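Side-chain contacts in putative type VI secretion protein (Escherichia coli, PDB 3U66), which probably helps to build the type VI secretion machinery at the inner membrane, as the cytoplasmic domain of the membrane-attached subunit TssL: residues A69-D72 / E73-L76; L128-T131 / L132-G135. All coordinates share one frame; numbering follows the deposited sequence.

Interaction 1: residues A69-D72 / E73-L76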
loop_
_atom_site.group_PDB
_atom_site.type_symbol
_atom_site.label_atom_id
_atom_site.label_comp_id
_atom_site.label_asym_id
_atom_site.label_seq_id
_atom_site.Cartn_x
_atom_site.Cartn_y
_atom_site.Cartn_z
ATOM N N ALA A 69 0.413 0.671 -5.461
ATOM C CA ALA A 69 1.551 -0.104 -4.965
ATOM C C ALA A 69 1.095 -1.312 -4.139
ATOM O O ALA A 69 1.712 -2.377 -4.238
ATOM C CB ALA A 69 2.455 0.785 -4.131
ATOM N N LEU A 70 0.007 -1.151 -3.350
ATOM C CA LEU A 70 -0.565 -2.217 -2.523
ATOM C C LEU A 70 -1.196 -3.303 -3.412
ATOM O O LEU A 70 -0.837 -4.483 -3.299
ATOM C CB LEU A 70 -1.561 -1.640 -1.471
ATOM C CG LEU A 70 -2.484 -2.596 -0.684
ATOM C CD1 LEU A 70 -1.701 -3.574 0.192
ATOM C CD2 LEU A 70 -3.484 -1.819 0.140
ATOM N N LEU A 71 -2.098 -2.890 -4.317
ATOM C CA LEU A 71 -2.798 -3.763 -5.262
ATOM C C LEU A 71 -1.852 -4.481 -6.238
ATOM O O LEU A 71 -2.020 -5.679 -6.440
ATOM C CB LEU A 71 -3.875 -2.964 -6.009
ATOM C CG LEU A 71 -4.851 -3.709 -6.920
ATOM C CD1 LEU A 71 -5.445 -4.956 -6.254
ATOM C CD2 LEU A 71 -5.950 -2.787 -7.343
ATOM N N ASP A 72 -0.848 -3.772 -6.806
ATOM C CA ASP A 72 0.154 -4.360 -7.711
ATOM C C ASP A 72 0.948 -5.465 -7.014
ATOM O O ASP A 72 1.114 -6.538 -7.592
ATOM C CB ASP A 72 1.130 -3.294 -8.247
ATOM C CG ASP A 72 0.592 -2.380 -9.330
ATOM O OD1 ASP A 72 -0.282 -2.818 -10.101
ATOM O OD2 ASP A 72 1.088 -1.248 -9.441
ATOM N N GLU A 73 1.422 -5.209 -5.776
ATOM C CA GLU A 73 2.195 -6.168 -4.986
ATOM C C GLU A 73 1.409 -7.434 -4.623
ATOM O O GLU A 73 1.971 -8.521 -4.721
ATOM C CB GLU A 73 2.786 -5.513 -3.730
ATOM C CG GLU A 73 3.935 -6.302 -3.130
ATOM C CD GLU A 73 4.215 -5.974 -1.682
ATOM O OE1 GLU A 73 3.466 -6.449 -0.795
ATOM O OE2 GLU A 73 5.183 -5.225 -1.437
ATOM N N SER A 74 0.124 -7.298 -4.223
ATOM C CA SER A 74 -0.725 -8.445 -3.858
ATOM C C SER A 74 -1.090 -9.345 -5.050
ATOM O O SER A 74 -1.400 -10.523 -4.853
ATOM C CB SER A 74 -1.965 -8.004 -3.084
ATOM O OG SER A 74 -2.453 -6.743 -3.510
ATOM N N VAL A 75 -1.013 -8.799 -6.283
ATOM C CA VAL A 75 -1.286 -9.520 -7.530
ATOM C C VAL A 75 -0.017 -10.232 -8.028
ATOM O O VAL A 75 -0.092 -11.382 -8.463
ATOM C CB VAL A 75 -1.916 -8.582 -8.604
ATOM C CG1 VAL A 75 -1.919 -9.218 -9.988
ATOM C CG2 VAL A 75 -3.331 -8.182 -8.213
ATOM N N LEU A 76 1.135 -9.546 -7.975
ATOM C CA LEU A 76 2.406 -10.092 -8.456
ATOM C C LEU A 76 3.000 -11.190 -7.568
ATOM O O LEU A 76 3.631 -12.111 -8.094
ATOM C CB LEU A 76 3.424 -8.987 -8.793
ATOM C CG LEU A 76 2.976 -7.950 -9.845
ATOM C CD1 LEU A 76 3.790 -6.682 -9.743
ATOM C CD2 LEU A 76 3.009 -8.516 -11.266
#
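The last two turns of helix 57-76 are joined here, with A69, L70, L71 and D72 handing their carbonyl oxygens to E73, S74, V75 and L76 one turn on. E73 N bonds A69 O at 3.2 Å, S74 N bonds L70 O at 3.1 Å and L76 N bonds D72 O at 3.0 Å. V75 N is held less firmly, by weak bonds to both L71 O and D72 O. The hydroxyl of S74 folds back over this backbone: OG lies 2.8 Å from L70 O and 3.1 Å from L71 O, and its single proton can serve one of the two at a time. Beside it, the methyl CD1 of L71 meets CG2 of V75 at 4.3 Å, an apolar pair on the face where W88 lies against both residues and M19, V20 and L23 of helix 7-24 pack on L71. The side chain of L76 comes back against D72 O.

The two acids leave the turn by different routes. With CG beside its own backbone N (chi1 -76°), D72 carries its carboxylate to the start of helix 93-98, where OD1 accepts from L93 N and OD2 from Q94 N. E73 has CG anti to its N (chi1 -161°) and runs extended beyond CG, so that OE2 reaches the backbone N-H groups of T137 and G138. Serine thus adds a donor to carbonyls already used by the helix, while the buried carboxylate of D72 and the partly exposed one of E73 both meet main-chain donors; such surroundings would probably favour their ionised forms and fasten this helix end to two other parts of the chain.

Interaction 2: residues L128-T131 / L132-G135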
loop_
_atom_site.group_PDB
_atom_site.type_symbol
_atom_site.label_atom_id
_atom_site.label_comp_id
_atom_site.label_asym_id
_atom_site.label_seq_id
_atom_site.Cartn_x
_atom_site.Cartn_y
_atom_site.Cartn_z
ATOM N N LEU A 128 -1.724 5.069 4.557
ATOM C CA LEU A 128 -0.387 4.481 4.617
ATOM C C LEU A 128 -0.319 3.355 5.668
ATOM O O LEU A 128 0.426 2.383 5.489
ATOM C CB LEU A 128 0.682 5.561 4.877
ATOM C CG LEU A 128 0.906 6.594 3.762
ATOM C CD1 LEU A 128 1.817 7.694 4.225
ATOM C CD2 LEU A 128 1.462 5.957 2.490
ATOM N N CYS A 129 -1.121 3.480 6.746
ATOM C CA CYS A 129 -1.224 2.465 7.792
ATOM C C CYS A 129 -2.029 1.292 7.262
ATOM O O CYS A 129 -1.659 0.135 7.473
ATOM C CB CYS A 129 -1.850 3.042 9.062
ATOM S SG CYS A 129 -0.736 4.100 10.016
ATOM N N ARG A 130 -3.125 1.598 6.557
ATOM C CA ARG A 130 -4.002 0.601 5.949
ATOM C C ARG A 130 -3.242 -0.190 4.887
ATOM O O ARG A 130 -3.406 -1.413 4.823
ATOM C CB ARG A 130 -5.263 1.267 5.367
ATOM C CG ARG A 130 -6.573 0.549 5.687
ATOM C CD ARG A 130 -6.907 0.588 7.163
ATOM N NE ARG A 130 -8.330 0.783 7.428
ATOM C CZ ARG A 130 -9.107 -0.085 8.067
ATOM N NH1 ARG A 130 -8.607 -1.235 8.508
ATOM N NH2 ARG A 130 -10.388 0.182 8.267
ATOM N N THR A 131 -2.360 0.498 4.109
ATOM C CA THR A 131 -1.520 -0.099 3.070
ATOM C C THR A 131 -0.606 -1.168 3.694
ATOM O O THR A 131 -0.507 -2.269 3.161
ATOM C CB THR A 131 -0.775 1.002 2.288
ATOM O OG1 THR A 131 -1.734 1.863 1.667
ATOM C CG2 THR A 131 0.175 0.451 1.237
ATOM N N LEU A 132 0.011 -0.848 4.843
ATOM C CA LEU A 132 0.899 -1.758 5.572
ATOM C C LEU A 132 0.152 -2.874 6.285
ATOM O O LEU A 132 0.682 -3.982 6.375
ATOM C CB LEU A 132 1.809 -1.009 6.566
ATOM C CG LEU A 132 2.793 0.030 6.007
ATOM C CD1 LEU A 132 3.696 0.538 7.085
ATOM C CD2 LEU A 132 3.622 -0.516 4.865
ATOM N N GLN A 133 -1.066 -2.585 6.794
ATOM C CA GLN A 133 -1.932 -3.548 7.477
ATOM C C GLN A 133 -2.382 -4.637 6.510
ATOM O O GLN A 133 -2.436 -5.796 6.903
ATOM C CB GLN A 133 -3.158 -2.837 8.082
ATOM C CG GLN A 133 -4.105 -3.755 8.866
ATOM C CD GLN A 133 -5.504 -3.222 9.045
ATOM O OE1 GLN A 133 -5.872 -2.151 8.559
ATOM N NE2 GLN A 133 -6.330 -3.982 9.731
ATOM N N LEU A 134 -2.690 -4.275 5.253
ATOM C CA LEU A 134 -3.176 -5.238 4.255
ATOM C C LEU A 134 -2.100 -6.142 3.641
ATOM O O LEU A 134 -2.425 -7.054 2.876
ATOM C CB LEU A 134 -4.083 -4.585 3.187
ATOM C CG LEU A 134 -5.272 -3.736 3.684
ATOM C CD1 LEU A 134 -6.092 -3.259 2.535
ATOM C CD2 LEU A 134 -6.159 -4.489 4.649
ATOM N N GLY A 135 -0.842 -5.898 3.996
ATOM C CA GLY A 135 0.265 -6.730 3.556
ATOM C C GLY A 135 1.360 -6.106 2.722
ATOM O O GLY A 135 2.210 -6.849 2.217
HETATM O O HOH W 1 -9.474 -3.844 10.085
#
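R130 and Q133, one turn apart near the end of helix 122-133, make the side-chain bond of this contact. NH1 of R130 donates to OE1 of Q133 at 2.9 Å, nearly straight at 163°, and lands on a lone pair in the carbonyl plane of the amide. The two chains run side by side and point the same way, with guanidinium and amide planes only 4° apart, so the amide meets the edge of the guanidinium rather than its face. Bends at chi2 and chi3 turn the arginine back toward Q133, whose own chain is extended. A water bridges the two groups, accepting from R130 NH1 at 3.2 Å and from Q133 NE2 at 3.2 Å. Of the remaining guanidinium nitrogens, NE forms a salt bridge with E10 and NH2 a weak hydrogen bond with Y14 OH, both on helix 7-24. With an alanine in place of R130, OE1 of Q133 and the carboxylate of E10 would probably both be left without their mate, and the glutamine amide would be free to turn.

Backbone bonds carry the turn itself: Q133 N to C129 O at 2.9 Å, L134 N to R130 O at 3.0 Å, and a weak one from L132 N to L128 O. T131 bonds back to C127 O through OG1. The helix then closes in a Schellman motif at G135, whose positive phi (119°) lets the chain turn away.

Among the apolar side chains, L132 packs on W108, and L134 on L70, W17 and V20. The charge of R130 is probably balanced by E10, with the amide of Q133 holding one N-H, an arrangement that ties helix 122-133 to helix 7-24.

How the interactions relate
Interaction 1 comes first along the chain, at the C-terminal end of helix 57-76, and interaction 2 follows at the end of helix 122-133, so each marks where a helix finishes. Their centres lie about 12 Å apart within one all-helical DotU-family domain, and they touch directly: L70 CD2 packs on L134 CD1 at 3.8 Å, and L70 CD1 lies 3.5 Å from T131 O. Helix 7-24 borders both, with V20 touching L70 and L71 in one and L134 in the other. The loop after 128-135 runs back to the end of helix 57-76, so the chain leaving the second helix end is anchored on the first.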